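Local coordinates for protein transcriptional regulator, LacI family (Lactobacillus brevis, PDB 3JY6) that probably regulates transcription by binding cis-regulatory DNA, as LacI-family repressors do, through a DNA-binding region absent from this construct, at residues D106-A111 with R139-R144; Y123-V128 with Q181-F186; S131-S136 with V155-E160; S161-S166 with L193-P198. All blocks are in the same frame, centred on the assembly; numbering follows the deposited sequence.

Contact 1: D106-A111 with R139-R144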
loop_
_atom_site.group_PDB
_atom_site.type_symbol
_atom_site.label_atom_id
_atom_site.label_comp_id
_atom_site.label_asym_id
_atom_site.label_seq_id
_atom_site.Cartn_x
_atom_site.Cartn_y
_atom_site.Cartn_z
ATOM N N ASP A 106 -18.287 -2.302 12.688
ATOM C CA ASP A 106 -18.931 -2.014 13.973
ATOM C C ASP A 106 -17.841 -1.324 14.795
ATOM O O ASP A 106 -17.314 -1.895 15.746
ATOM C CB ASP A 106 -19.346 -3.321 14.650
ATOM C CG ASP A 106 -18.169 -4.273 14.847
ATOM O OD1 ASP A 106 -17.417 -4.509 13.873
ATOM O OD2 ASP A 106 -17.997 -4.781 15.974
ATOM N N ASN A 107 -17.512 -0.094 14.412
ATOM C CA ASN A 107 -16.454 0.681 15.058
ATOM C C ASN A 107 -16.529 0.845 16.569
ATOM O O ASN A 107 -15.512 0.693 17.257
ATOM C CB ASN A 107 -16.362 2.050 14.394
ATOM C CG ASN A 107 -15.866 1.958 12.968
ATOM O OD1 ASN A 107 -14.690 1.688 12.730
ATOM N ND2 ASN A 107 -16.765 2.161 12.010
ATOM N N PHE A 108 -17.721 1.167 17.072
ATOM C CA PHE A 108 -17.938 1.346 18.509
ATOM C C PHE A 108 -17.789 0.011 19.233
ATOM O O PHE A 108 -16.983 -0.111 20.158
ATOM C CB PHE A 108 -19.334 1.919 18.777
ATOM C CG PHE A 108 -19.690 2.002 20.241
ATOM C CD1 PHE A 108 -19.106 2.961 21.061
ATOM C CD2 PHE A 108 -20.611 1.111 20.798
ATOM C CE1 PHE A 108 -19.430 3.033 22.424
ATOM C CE2 PHE A 108 -20.941 1.174 22.149
ATOM C CZ PHE A 108 -20.348 2.139 22.966
ATOM N N GLU A 109 -18.556 -0.987 18.799
ATOM C CA GLU A 109 -18.516 -2.313 19.410
ATOM C C GLU A 109 -17.144 -2.961 19.352
ATOM O O GLU A 109 -16.697 -3.562 20.329
ATOM C CB GLU A 109 -19.542 -3.242 18.750
ATOM C CG GLU A 109 -20.954 -3.050 19.256
ATOM C CD GLU A 109 -21.023 -3.107 20.766
ATOM O OE1 GLU A 109 -20.429 -4.040 21.348
ATOM O OE2 GLU A 109 -21.666 -2.220 21.368
ATOM N N ALA A 110 -16.477 -2.853 18.207
ATOM C CA ALA A 110 -15.149 -3.438 18.052
ATOM C C ALA A 110 -14.124 -2.808 18.991
ATOM O O ALA A 110 -13.337 -3.513 19.623
ATOM C CB ALA A 110 -14.680 -3.293 16.611
ATOM N N ALA A 111 -14.128 -1.481 19.083
ATOM C CA ALA A 111 -13.173 -0.785 19.942
ATOM C C ALA A 111 -13.428 -1.148 21.395
ATOM O O ALA A 111 -12.505 -1.506 22.133
ATOM C CB ALA A 111 -13.279 0.741 19.752
ATOM N N ARG A 139 -13.618 7.607 13.493
ATOM C CA ARG A 139 -12.608 7.755 14.531
ATOM C C ARG A 139 -13.375 8.004 15.829
ATOM O O ARG A 139 -13.167 7.326 16.840
ATOM C CB ARG A 139 -11.690 8.952 14.243
ATOM C CG ARG A 139 -11.007 8.909 12.887
ATOM C CD ARG A 139 -10.272 10.212 12.597
ATOM N NE ARG A 139 -9.793 10.259 11.218
ATOM C CZ ARG A 139 -9.289 11.338 10.626
ATOM N NH1 ARG A 139 -9.185 12.489 11.285
ATOM N NH2 ARG A 139 -8.893 11.267 9.363
ATOM N N GLN A 140 -14.271 8.981 15.781
ATOM C CA GLN A 140 -15.076 9.339 16.934
ATOM C C GLN A 140 -15.785 8.151 17.555
ATOM O O GLN A 140 -15.926 8.080 18.772
ATOM C CB GLN A 140 -16.101 10.404 16.549
ATOM C CG GLN A 140 -15.500 11.785 16.431
ATOM C CD GLN A 140 -16.505 12.814 15.980
ATOM O OE1 GLN A 140 -17.594 12.924 16.545
ATOM N NE2 GLN A 140 -16.145 13.581 14.961
ATOM N N GLU A 141 -16.241 7.224 16.724
ATOM C CA GLU A 141 -16.932 6.043 17.223
ATOM C C GLU A 141 -15.979 5.068 17.911
ATOM O O GLU A 141 -16.320 4.470 18.923
ATOM C CB GLU A 141 -17.651 5.331 16.077
ATOM C CG GLU A 141 -18.990 5.947 15.666
ATOM C CD GLU A 141 -20.053 5.811 16.747
ATOM O OE1 GLU A 141 -20.294 6.793 17.480
ATOM O OE2 GLU A 141 -20.646 4.713 16.873
ATOM N N ARG A 142 -14.788 4.900 17.358
ATOM C CA ARG A 142 -13.809 3.990 17.943
ATOM C C ARG A 142 -13.322 4.559 19.271
ATOM O O ARG A 142 -13.021 3.826 20.212
ATOM C CB ARG A 142 -12.642 3.785 16.970
ATOM C CG ARG A 142 -13.067 3.147 15.643
ATOM C CD ARG A 142 -11.914 3.099 14.627
ATOM N NE ARG A 142 -12.371 2.583 13.340
ATOM C CZ ARG A 142 -11.612 2.431 12.254
ATOM N NH1 ARG A 142 -10.321 2.759 12.260
ATOM N NH2 ARG A 142 -12.150 1.928 11.154
ATOM N N TYR A 143 -13.255 5.880 19.344
ATOM C CA TYR A 143 -12.821 6.544 20.563
ATOM C C TYR A 143 -13.947 6.415 21.583
ATOM O O TYR A 143 -13.703 6.213 22.775
ATOM C CB TYR A 143 -12.526 8.015 20.290
ATOM C CG TYR A 143 -12.166 8.813 21.528
ATOM C CD1 TYR A 143 -11.100 8.437 22.344
ATOM C CD2 TYR A 143 -12.886 9.952 21.872
ATOM C CE1 TYR A 143 -10.760 9.182 23.476
ATOM C CE2 TYR A 143 -12.559 10.705 22.997
ATOM C CZ TYR A 143 -11.497 10.314 23.797
ATOM O OH TYR A 143 -11.194 11.042 24.923
ATOM N N ARG A 144 -15.179 6.510 21.085
ATOM C CA ARG A 144 -16.375 6.406 21.908
ATOM C C ARG A 144 -16.466 4.999 22.493
ATOM O O ARG A 144 -16.955 4.802 23.603
ATOM C CB ARG A 144 -17.612 6.711 21.055
ATOM C CG ARG A 144 -18.933 6.675 21.801
ATOM C CD ARG A 144 -20.105 6.702 20.828
ATOM N NE ARG A 144 -21.170 5.828 21.298
ATOM C CZ ARG A 144 -21.835 4.980 20.524
ATOM N NH1 ARG A 144 -21.547 4.894 19.231
ATOM N NH2 ARG A 144 -22.774 4.204 21.047
#

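Contact 2: Y123-V128 with Q181-F186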
loop_
_atom_site.group_PDB
_atom_site.type_symbol
_atom_site.label_atom_id
_atom_site.label_comp_id
_atom_site.label_asym_id
_atom_site.label_seq_id
_atom_site.Cartn_x
_atom_site.Cartn_y
_atom_site.Cartn_z
ATOM N N TYR A 123 -4.431 -4.096 31.862
ATOM C CA TYR A 123 -4.174 -2.787 31.268
ATOM C C TYR A 123 -5.369 -1.859 31.499
ATOM O O TYR A 123 -6.368 -1.924 30.779
ATOM C CB TYR A 123 -3.908 -2.962 29.767
ATOM C CG TYR A 123 -2.763 -3.907 29.478
ATOM C CD1 TYR A 123 -1.444 -3.476 29.570
ATOM C CD2 TYR A 123 -2.999 -5.248 29.157
ATOM C CE1 TYR A 123 -0.383 -4.350 29.349
ATOM C CE2 TYR A 123 -1.948 -6.138 28.937
ATOM C CZ TYR A 123 -0.640 -5.681 29.038
ATOM O OH TYR A 123 0.412 -6.545 28.840
ATOM N N GLN A 124 -5.258 -0.991 32.497
ATOM C CA GLN A 124 -6.344 -0.072 32.849
ATOM C C GLN A 124 -6.192 1.311 32.221
ATOM O O GLN A 124 -7.165 2.061 32.079
ATOM C CB GLN A 124 -6.398 0.085 34.373
ATOM C CG GLN A 124 -6.239 -1.218 35.139
ATOM C CD GLN A 124 -7.548 -1.954 35.327
ATOM O OE1 GLN A 124 -8.389 -1.558 36.136
ATOM N NE2 GLN A 124 -7.731 -3.029 34.576
ATOM N N HIS A 125 -4.963 1.647 31.852
ATOM C CA HIS A 125 -4.665 2.951 31.281
ATOM C C HIS A 125 -4.522 2.891 29.764
ATOM O O HIS A 125 -3.581 2.293 29.244
ATOM C CB HIS A 125 -3.383 3.478 31.923
ATOM C CG HIS A 125 -2.863 4.739 31.315
ATOM N ND1 HIS A 125 -1.524 4.934 31.060
ATOM C CD2 HIS A 125 -3.492 5.869 30.916
ATOM C CE1 HIS A 125 -1.347 6.128 30.526
ATOM N NE2 HIS A 125 -2.526 6.717 30.429
ATOM N N VAL A 126 -5.454 3.515 29.053
ATOM C CA VAL A 126 -5.404 3.500 27.600
ATOM C C VAL A 126 -4.907 4.815 27.019
ATOM O O VAL A 126 -5.383 5.894 27.374
ATOM C CB VAL A 126 -6.783 3.180 26.996
ATOM C CG1 VAL A 126 -6.644 2.934 25.492
ATOM C CG2 VAL A 126 -7.383 1.970 27.688
ATOM N N VAL A 127 -3.929 4.710 26.131
ATOM C CA VAL A 127 -3.351 5.865 25.466
ATOM C C VAL A 127 -3.802 5.775 24.021
ATOM O O VAL A 127 -3.314 4.949 23.252
ATOM C CB VAL A 127 -1.806 5.841 25.546
ATOM C CG1 VAL A 127 -1.221 6.994 24.732
ATOM C CG2 VAL A 127 -1.360 5.962 26.997
ATOM N N VAL A 128 -4.756 6.624 23.665
ATOM C CA VAL A 128 -5.308 6.644 22.320
ATOM C C VAL A 128 -4.481 7.514 21.375
ATOM O O VAL A 128 -4.251 8.692 21.645
ATOM C CB VAL A 128 -6.748 7.187 22.337
ATOM C CG1 VAL A 128 -7.347 7.106 20.948
ATOM C CG2 VAL A 128 -7.593 6.421 23.345
ATOM N N GLN A 181 -0.022 2.430 36.156
ATOM C CA GLN A 181 -1.085 1.585 35.630
ATOM C C GLN A 181 -0.585 0.889 34.366
ATOM O O GLN A 181 0.114 1.509 33.562
ATOM C CB GLN A 181 -2.333 2.435 35.326
ATOM C CG GLN A 181 -3.284 2.545 36.521
ATOM C CD GLN A 181 -4.437 3.530 36.327
ATOM O OE1 GLN A 181 -5.010 3.651 35.239
ATOM N NE2 GLN A 181 -4.797 4.226 37.406
ATOM N N LYS A 182 -0.897 -0.401 34.210
ATOM C CA LYS A 182 -0.496 -1.124 33.004
ATOM C C LYS A 182 -1.162 -0.322 31.907
ATOM O O LYS A 182 -2.299 0.125 32.065
ATOM C CB LYS A 182 -1.014 -2.572 32.992
ATOM C CG LYS A 182 -0.238 -3.521 33.887
ATOM C CD LYS A 182 -0.769 -4.960 33.813
ATOM C CE LYS A 182 -0.436 -5.638 32.484
ATOM N NZ LYS A 182 -0.818 -7.088 32.466
ATOM N N THR A 183 -0.455 -0.147 30.800
ATOM C CA THR A 183 -0.953 0.684 29.715
ATOM C C THR A 183 -1.025 0.030 28.342
ATOM O O THR A 183 -0.169 -0.779 27.989
ATOM C CB THR A 183 -0.064 1.938 29.588
ATOM O OG1 THR A 183 0.006 2.596 30.856
ATOM C CG2 THR A 183 -0.621 2.903 28.540
ATOM N N VAL A 184 -2.050 0.405 27.575
ATOM C CA VAL A 184 -2.226 -0.066 26.201
ATOM C C VAL A 184 -2.178 1.159 25.288
ATOM O O VAL A 184 -2.979 2.089 25.455
ATOM C CB VAL A 184 -3.618 -0.657 25.902
ATOM C CG1 VAL A 184 -3.486 -1.810 24.926
ATOM C CG2 VAL A 184 -4.343 -1.013 27.156
ATOM N N ALA A 185 -1.256 1.163 24.333
ATOM C CA ALA A 185 -1.185 2.254 23.373
ATOM C C ALA A 185 -2.144 1.750 22.280
ATOM O O ALA A 185 -1.896 0.708 21.670
ATOM C CB ALA A 185 0.234 2.401 22.837
ATOM N N PHE A 186 -3.243 2.472 22.062
ATOM C CA PHE A 186 -4.274 2.077 21.095
ATOM C C PHE A 186 -4.343 3.034 19.891
ATOM O O PHE A 186 -4.801 4.169 20.007
ATOM C CB PHE A 186 -5.614 2.035 21.845
ATOM C CG PHE A 186 -6.698 1.198 21.194
ATOM C CD1 PHE A 186 -7.642 0.556 21.999
ATOM C CD2 PHE A 186 -6.835 1.115 19.815
ATOM C CE1 PHE A 186 -8.704 -0.150 21.444
ATOM C CE2 PHE A 186 -7.890 0.415 19.245
ATOM C CZ PHE A 186 -8.829 -0.220 20.059
#

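Contact 3: S131-S136 with V155-E160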
loop_
_atom_site.group_PDB
_atom_site.type_symbol
_atom_site.label_atom_id
_atom_site.label_comp_id
_atom_site.label_asym_id
_atom_site.label_seq_id
_atom_site.Cartn_x
_atom_site.Cartn_y
_atom_site.Cartn_z
ATOM N N SER A 131 -5.901 10.347 14.449
ATOM C CA SER A 131 -5.917 11.528 13.600
ATOM C C SER A 131 -7.038 12.323 14.268
ATOM O O SER A 131 -7.854 11.743 14.979
ATOM C CB SER A 131 -6.299 11.182 12.161
ATOM O OG SER A 131 -5.299 10.384 11.552
ATOM N N GLU A 132 -7.085 13.633 14.052
ATOM C CA GLU A 132 -8.103 14.470 14.681
ATOM C C GLU A 132 -9.515 13.883 14.719
ATOM O O GLU A 132 -10.087 13.534 13.683
ATOM C CB GLU A 132 -8.108 15.848 14.014
ATOM C CG GLU A 132 -6.808 16.607 14.259
ATOM C CD GLU A 132 -6.777 17.963 13.582
ATOM O OE1 GLU A 132 -7.682 18.788 13.853
ATOM O OE2 GLU A 132 -5.846 18.203 12.783
ATOM N N LEU A 133 -10.064 13.789 15.929
ATOM C CA LEU A 133 -11.396 13.229 16.163
ATOM C C LEU A 133 -12.571 13.929 15.475
ATOM O O LEU A 133 -13.429 13.259 14.896
ATOM C CB LEU A 133 -11.666 13.149 17.674
ATOM C CG LEU A 133 -10.910 12.065 18.449
ATOM C CD1 LEU A 133 -10.884 12.398 19.934
ATOM C CD2 LEU A 133 -11.572 10.714 18.213
ATOM N N GLU A 134 -12.630 15.259 15.534
ATOM C CA GLU A 134 -13.738 15.973 14.898
ATOM C C GLU A 134 -13.822 15.681 13.401
ATOM O O GLU A 134 -14.912 15.561 12.846
ATOM C CB GLU A 134 -13.621 17.486 15.118
ATOM C CG GLU A 134 -14.762 18.276 14.485
ATOM C CD GLU A 134 -14.829 19.722 14.961
ATOM O OE1 GLU A 134 -15.450 19.981 16.014
ATOM O OE2 GLU A 134 -14.255 20.602 14.279
ATOM N N LEU A 135 -12.666 15.552 12.760
ATOM C CA LEU A 135 -12.586 15.285 11.327
ATOM C C LEU A 135 -13.220 14.002 10.802
ATOM O O LEU A 135 -13.366 13.853 9.592
ATOM C CB LEU A 135 -11.124 15.325 10.869
ATOM C CG LEU A 135 -10.586 16.660 10.339
ATOM C CD1 LEU A 135 -10.605 17.720 11.432
ATOM C CD2 LEU A 135 -9.173 16.464 9.819
ATOM N N SER A 136 -13.602 13.076 11.678
ATOM C CA SER A 136 -14.197 11.823 11.209
ATOM C C SER A 136 -15.093 11.114 12.230
ATOM O O SER A 136 -14.731 10.970 13.398
ATOM C CB SER A 136 -13.076 10.882 10.751
ATOM O OG SER A 136 -13.576 9.606 10.398
ATOM N N VAL A 155 -5.725 10.938 25.325
ATOM C CA VAL A 155 -5.778 10.961 23.866
ATOM C C VAL A 155 -4.717 11.837 23.223
ATOM O O VAL A 155 -4.443 12.936 23.691
ATOM C CB VAL A 155 -7.174 11.418 23.383
ATOM C CG1 VAL A 155 -7.468 12.802 23.893
ATOM C CG2 VAL A 155 -7.250 11.392 21.864
ATOM N N LEU A 156 -4.113 11.333 22.152
ATOM C CA LEU A 156 -3.091 12.070 21.422
ATOM C C LEU A 156 -3.473 12.214 19.959
ATOM O O LEU A 156 -3.264 11.309 19.138
ATOM C CB LEU A 156 -1.726 11.386 21.534
ATOM C CG LEU A 156 -0.620 11.919 20.613
ATOM C CD1 LEU A 156 -0.580 13.441 20.635
ATOM C CD2 LEU A 156 0.716 11.343 21.036
ATOM N N GLU A 157 -4.041 13.371 19.649
ATOM C CA GLU A 157 -4.464 13.692 18.301
ATOM C C GLU A 157 -3.277 14.146 17.468
ATOM O O GLU A 157 -2.439 14.927 17.926
ATOM C CB GLU A 157 -5.531 14.776 18.353
ATOM C CG GLU A 157 -6.814 14.282 18.985
ATOM C CD GLU A 157 -7.865 15.357 19.107
ATOM O OE1 GLU A 157 -7.886 16.070 20.135
ATOM O OE2 GLU A 157 -8.671 15.490 18.162
ATOM N N VAL A 158 -3.208 13.623 16.248
ATOM C CA VAL A 158 -2.147 13.945 15.305
ATOM C C VAL A 158 -2.833 14.615 14.119
ATOM O O VAL A 158 -3.921 14.204 13.712
ATOM C CB VAL A 158 -1.436 12.666 14.807
ATOM C CG1 VAL A 158 -0.328 13.029 13.843
ATOM C CG2 VAL A 158 -0.872 11.883 15.985
ATOM N N SER A 159 -2.211 15.653 13.573
ATOM C CA SER A 159 -2.777 16.360 12.428
ATOM C C SER A 159 -2.140 15.794 11.164
ATOM O O SER A 159 -0.962 16.045 10.891
ATOM C CB SER A 159 -2.481 17.860 12.532
ATOM O OG SER A 159 -2.999 18.412 13.731
ATOM N N GLU A 160 -2.908 15.025 10.397
ATOM C CA GLU A 160 -2.375 14.421 9.179
ATOM C C GLU A 160 -1.789 15.453 8.219
ATOM O O GLU A 160 -0.901 15.137 7.429
ATOM C CB GLU A 160 -3.455 13.592 8.471
ATOM C CG GLU A 160 -3.831 12.309 9.202
ATOM C CD GLU A 160 -4.754 11.417 8.385
ATOM O OE1 GLU A 160 -4.434 11.146 7.202
ATOM O OE2 GLU A 160 -5.794 10.979 8.921
#

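Contact 4: S161-S166 with L193-P198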
loop_
_atom_site.group_PDB
_atom_site.type_symbol
_atom_site.label_atom_id
_atom_site.label_comp_id
_atom_site.label_asym_id
_atom_site.label_seq_id
_atom_site.Cartn_x
_atom_site.Cartn_y
_atom_site.Cartn_z
ATOM N N SER A 161 -2.277 16.689 8.310
ATOM C CA SER A 161 -1.810 17.791 7.461
ATOM C C SER A 161 -0.441 18.327 7.859
ATOM O O SER A 161 0.411 18.568 7.005
ATOM C CB SER A 161 -2.809 18.948 7.504
ATOM O OG SER A 161 -2.961 19.437 8.831
ATOM N N SER A 162 -0.235 18.525 9.156
ATOM C CA SER A 162 1.030 19.060 9.629
ATOM C C SER A 162 1.367 18.568 11.020
ATOM O O SER A 162 0.859 19.086 12.016
ATOM C CB SER A 162 0.982 20.590 9.641
ATOM O OG SER A 162 0.079 21.050 10.634
ATOM N N TYR A 163 2.223 17.558 11.084
ATOM C CA TYR A 163 2.657 16.993 12.354
ATOM C C TYR A 163 4.135 16.684 12.236
ATOM O O TYR A 163 4.636 16.457 11.136
ATOM C CB TYR A 163 1.890 15.700 12.672
ATOM C CG TYR A 163 2.243 14.515 11.786
ATOM C CD1 TYR A 163 1.619 14.330 10.552
ATOM C CD2 TYR A 163 3.203 13.582 12.183
ATOM C CE1 TYR A 163 1.940 13.240 9.734
ATOM C CE2 TYR A 163 3.534 12.487 11.376
ATOM C CZ TYR A 163 2.898 12.322 10.156
ATOM O OH TYR A 163 3.213 11.240 9.370
ATOM N N ASN A 164 4.841 16.681 13.359
ATOM C CA ASN A 164 6.264 16.369 13.334
ATOM C C ASN A 164 6.412 14.978 13.922
ATOM O O ASN A 164 5.685 14.624 14.852
ATOM C CB ASN A 164 7.052 17.367 14.177
ATOM C CG ASN A 164 8.541 17.200 14.019
ATOM O OD1 ASN A 164 9.099 17.494 12.960
ATOM N ND2 ASN A 164 9.198 16.717 15.068
ATOM N N HIS A 165 7.343 14.189 13.393
ATOM C CA HIS A 165 7.542 12.831 13.895
ATOM C C HIS A 165 7.961 12.766 15.357
ATOM O O HIS A 165 7.215 12.252 16.191
ATOM C CB HIS A 165 8.582 12.075 13.069
ATOM C CG HIS A 165 8.854 10.693 13.580
ATOM N ND1 HIS A 165 7.913 9.684 13.532
ATOM C CD2 HIS A 165 9.945 10.161 14.181
ATOM C CE1 HIS A 165 8.415 8.591 14.080
ATOM N NE2 HIS A 165 9.646 8.853 14.482
ATOM N N SER A 166 9.151 13.276 15.667
ATOM C CA SER A 166 9.654 13.230 17.040
ATOM C C SER A 166 8.759 13.987 18.014
ATOM O O SER A 166 8.761 13.705 19.207
ATOM C CB SER A 166 11.085 13.771 17.116
ATOM O OG SER A 166 11.122 15.165 16.881
ATOM N N LEU A 193 0.078 3.272 13.938
ATOM C CA LEU A 193 0.630 2.074 14.554
ATOM C C LEU A 193 1.933 1.723 13.837
ATOM O O LEU A 193 2.929 1.370 14.471
ATOM C CB LEU A 193 -0.389 0.921 14.463
ATOM C CG LEU A 193 -0.143 -0.372 15.249
ATOM C CD1 LEU A 193 -1.470 -1.033 15.563
ATOM C CD2 LEU A 193 0.755 -1.314 14.447
ATOM N N LEU A 194 1.934 1.869 12.514
ATOM C CA LEU A 194 3.104 1.537 11.705
ATOM C C LEU A 194 4.245 2.524 11.864
ATOM O O LEU A 194 5.400 2.142 11.794
ATOM C CB LEU A 194 2.731 1.460 10.213
ATOM C CG LEU A 194 1.640 0.481 9.773
ATOM C CD1 LEU A 194 1.301 0.724 8.316
ATOM C CD2 LEU A 194 2.107 -0.949 9.981
ATOM N N GLU A 195 3.921 3.789 12.088
ATOM C CA GLU A 195 4.952 4.802 12.218
ATOM C C GLU A 195 5.590 4.931 13.599
ATOM O O GLU A 195 6.812 5.085 13.700
ATOM C CB GLU A 195 4.396 6.171 11.797
ATOM C CG GLU A 195 5.466 7.243 11.636
ATOM C CD GLU A 195 4.900 8.590 11.250
ATOM O OE1 GLU A 195 3.879 8.629 10.529
ATOM O OE2 GLU A 195 5.488 9.614 11.656
ATOM N N PHE A 196 4.783 4.840 14.654
ATOM C CA PHE A 196 5.290 5.036 16.013
ATOM C C PHE A 196 5.496 3.854 16.952
ATOM O O PHE A 196 6.196 4.000 17.951
ATOM C CB PHE A 196 4.408 6.074 16.721
ATOM C CG PHE A 196 4.377 7.411 16.027
ATOM C CD1 PHE A 196 5.427 8.315 16.179
ATOM C CD2 PHE A 196 3.313 7.759 15.197
ATOM C CE1 PHE A 196 5.421 9.547 15.513
ATOM C CE2 PHE A 196 3.297 8.994 14.523
ATOM C CZ PHE A 196 4.355 9.888 14.683
ATOM N N PHE A 197 4.916 2.695 16.655
ATOM C CA PHE A 197 5.062 1.544 17.552
ATOM C C PHE A 197 6.338 0.698 17.423
ATOM O O PHE A 197 6.839 0.173 18.426
ATOM C CB PHE A 197 3.833 0.623 17.437
ATOM C CG PHE A 197 2.565 1.192 18.043
ATOM C CD1 PHE A 197 2.495 2.520 18.482
ATOM C CD2 PHE A 197 1.429 0.396 18.160
ATOM C CE1 PHE A 197 1.309 3.042 19.028
ATOM C CE2 PHE A 197 0.241 0.902 18.701
ATOM C CZ PHE A 197 0.181 2.232 19.137
ATOM N N PRO A 198 6.871 0.530 16.197
ATOM C CA PRO A 198 8.092 -0.277 16.047
ATOM C C PRO A 198 9.281 0.110 16.933
ATOM O O PRO A 198 9.928 -0.761 17.513
ATOM C CB PRO A 198 8.401 -0.153 14.560
ATOM C CG PRO A 198 7.036 -0.172 13.960
ATOM C CD PRO A 198 6.263 0.792 14.874
#

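Contact 1: D106-A111 with R139-R144
Two helices of one lobe of the LacI-type periplasmic-binding fold meet where N107 and F108, in the first turn of helix 107-119, pack on E141, R142 and R144 of helix 137-147. The local axes come within 7.1 Å and run at 36° to each other. The polar end of the contact is a side-on grip. R142 gives both NE and NH2 to a single oxygen, N107 OD1. The bond from R142 NE to N107 OD1 is short and fairly straight, 2.6 Å. That from R142 NH2 to N107 OD1 is 3.0 Å and more bent. OD1 lies in the guanidinium plane, while the amide plane is turned 32° from it. R142 CG lies anti to its carbonyl carbon and the chain is then extended, which carries the guanidinium back toward the start of its helix, to N107. At the other end, the R144 guanidinium lies flat on one face of the F108 ring. The centres are 3.6 Å apart and the planes 5° apart, a stacked cation-pi pair. R144 NH1 also makes a weak bond to E141 OE1, part of a salt bridge, which ties the stacked group to its own helix. One turn further along helix 107-119, A111 CB closes on R142 O at 3.1 Å. N107 ND2 is held by E94, and R142 NH1 reaches L188 O. A leucine in place of R142 would probably leave N107 OD1 and L188 O without these donors, the N107 amide keeping E94. L188 lies just past strand 183-187, and the R142 guanidinium packs on F216, beyond strand 211-215.

Contact 2: Y123-V128 with Q181-F186
H125 to V128 pair in parallel with T183 to F186, residue for residue. Backbone bonds come first. H125 N reaches K182 O, and V184 N returns to H125 O. V127 N to V184 O is almost straight, at 2.9 Å and 178°. F186 N to V127 O closes the ladder at 2.7 Å. The polar side chains follow. H125 and T183 lie alongside each other, and H125 ND1 donates to T183 OG1 at 2.8 Å, the oxygen sitting somewhat out of the ring plane. T183 OG1 in turn donates to Q181 O, and H125 NE2 is held by D154. K182 bends at its third torsion (72°) and lies over one face of the Y123 ring. K182 CE makes a CH-pi contact 3.6 Å from the Y123 centroid, and K182 NZ a cation-pi contact at 4.0 Å; NZ also bonds Q121 O. Apolar contacts complete the pairing: Y123 CB on V184 CG2, and V126 CG1 on F186 CB. These are the two central strands of the four-stranded sheet, between strands 152-158 and 211-215. V127 and A185 pack under helix 165-177.

Contact 3: S131-S136 with V155-E160
The flat groups here are three carboxylates, E132, E157 and E160, which meet S159, L133 and S131 across the contact. Each is approached differently. S159 OG comes down on E132 from above the carboxylate plane, 52° out of it, and donates to E132 OE2 at 3.0 Å. L133 N meets E157 OE2 on the anti side and near the plane, at 3.1 Å. S131 OG also comes from the anti side, to E160 OE2 at 2.7 Å, but is tilted 35° out of the plane. The extended E157 chain (chi2 177°) carries its carboxylate across to L133. There OE2 also lies against L133 CB, and the two side chains cross at about a right angle. L133 CD1 touches V155 CG2 at 4.2 Å. In the backbone, S131 pairs with V158 as parallel strands, and E132 N makes a weak bond to V158 O. The strands part after this, and L133 to S136 form a type I turn that leads into helix 137-147. E160 is surrounded by cations: OE1 has salt bridges to K189 and R191, and OE2 to R139. These cations probably keep E160 ionised. S131 OG, which is buried, is doubly engaged, since W192 NE1 bonds it as well. E132 and E157, by contrast, lie with E132 OE1 5.5 Å from E157 OE2, and their negative charges probably repel weakly.

Contact 4: S161-S166 with L193-P198
E195 receives two donors at the start of helix 165-177, one on each carboxylate oxygen: Y163 just before the helix and H165 in its first turn. Y163 OH donates to the syn lone pair of E195 OE1 at 2.9 Å. H165 ND1 donates to the anti lone pair of E195 OE2 at 3.1 Å, with OE2 a little out of the imidazole plane. E195 OE2 also lies at the edge of the Y163 ring, in its plane, 3.5 Å from Y163 CE2. F196 forms the apolar side of this shell. Its ring is nearly parallel to that of H165, with planes 12° apart, but the two are slid so that they barely overlap, centroids 4.9 Å apart. F196 CE1 is the atom beside H165 ND1, at 3.2 Å, and F196 CZ meets Y163 CE2 at 4.3 Å. E195 has CG anti to its backbone N (chi1 -169°) and is extended from there, which pushes the carboxylate out from helix 190-196 to both donors. Farther out, the Y163 ring makes an edge-to-face pair with W192, and F196 rests on V168 and L172. R224 of the second subunit packs on H165 and E195, so this site borders the dimer interface. An alanine in place of E195 would probably leave Y163 OH and H165 ND1 without their shared acceptor and let the imidazole turn. The carboxylate is likely to polarise the imidazole and make its protonated form easier to hold.

All four contacts lie in one lobe of the fold. Contact 2 supplies the central strand pair of its sheet, and contact 3 extends the sheet at the neighbouring strand: V128 O and L156 N are 2.7 Å apart, a probable hydrogen bond. Contact 1 adds helices against this sheet, with Y143 packed on V128. It also braces contact 3, where R139 NH1 approaches E132 O at 2.8 Å. Contact 4 lies on the dimer side, its centre about 13 Å from that of contact 3; V158 touches Y163 between them. Contacts 1 and 4 do not touch, their nearest atoms being about 9 Å apart. In LacI relatives effectors bind between the lobes.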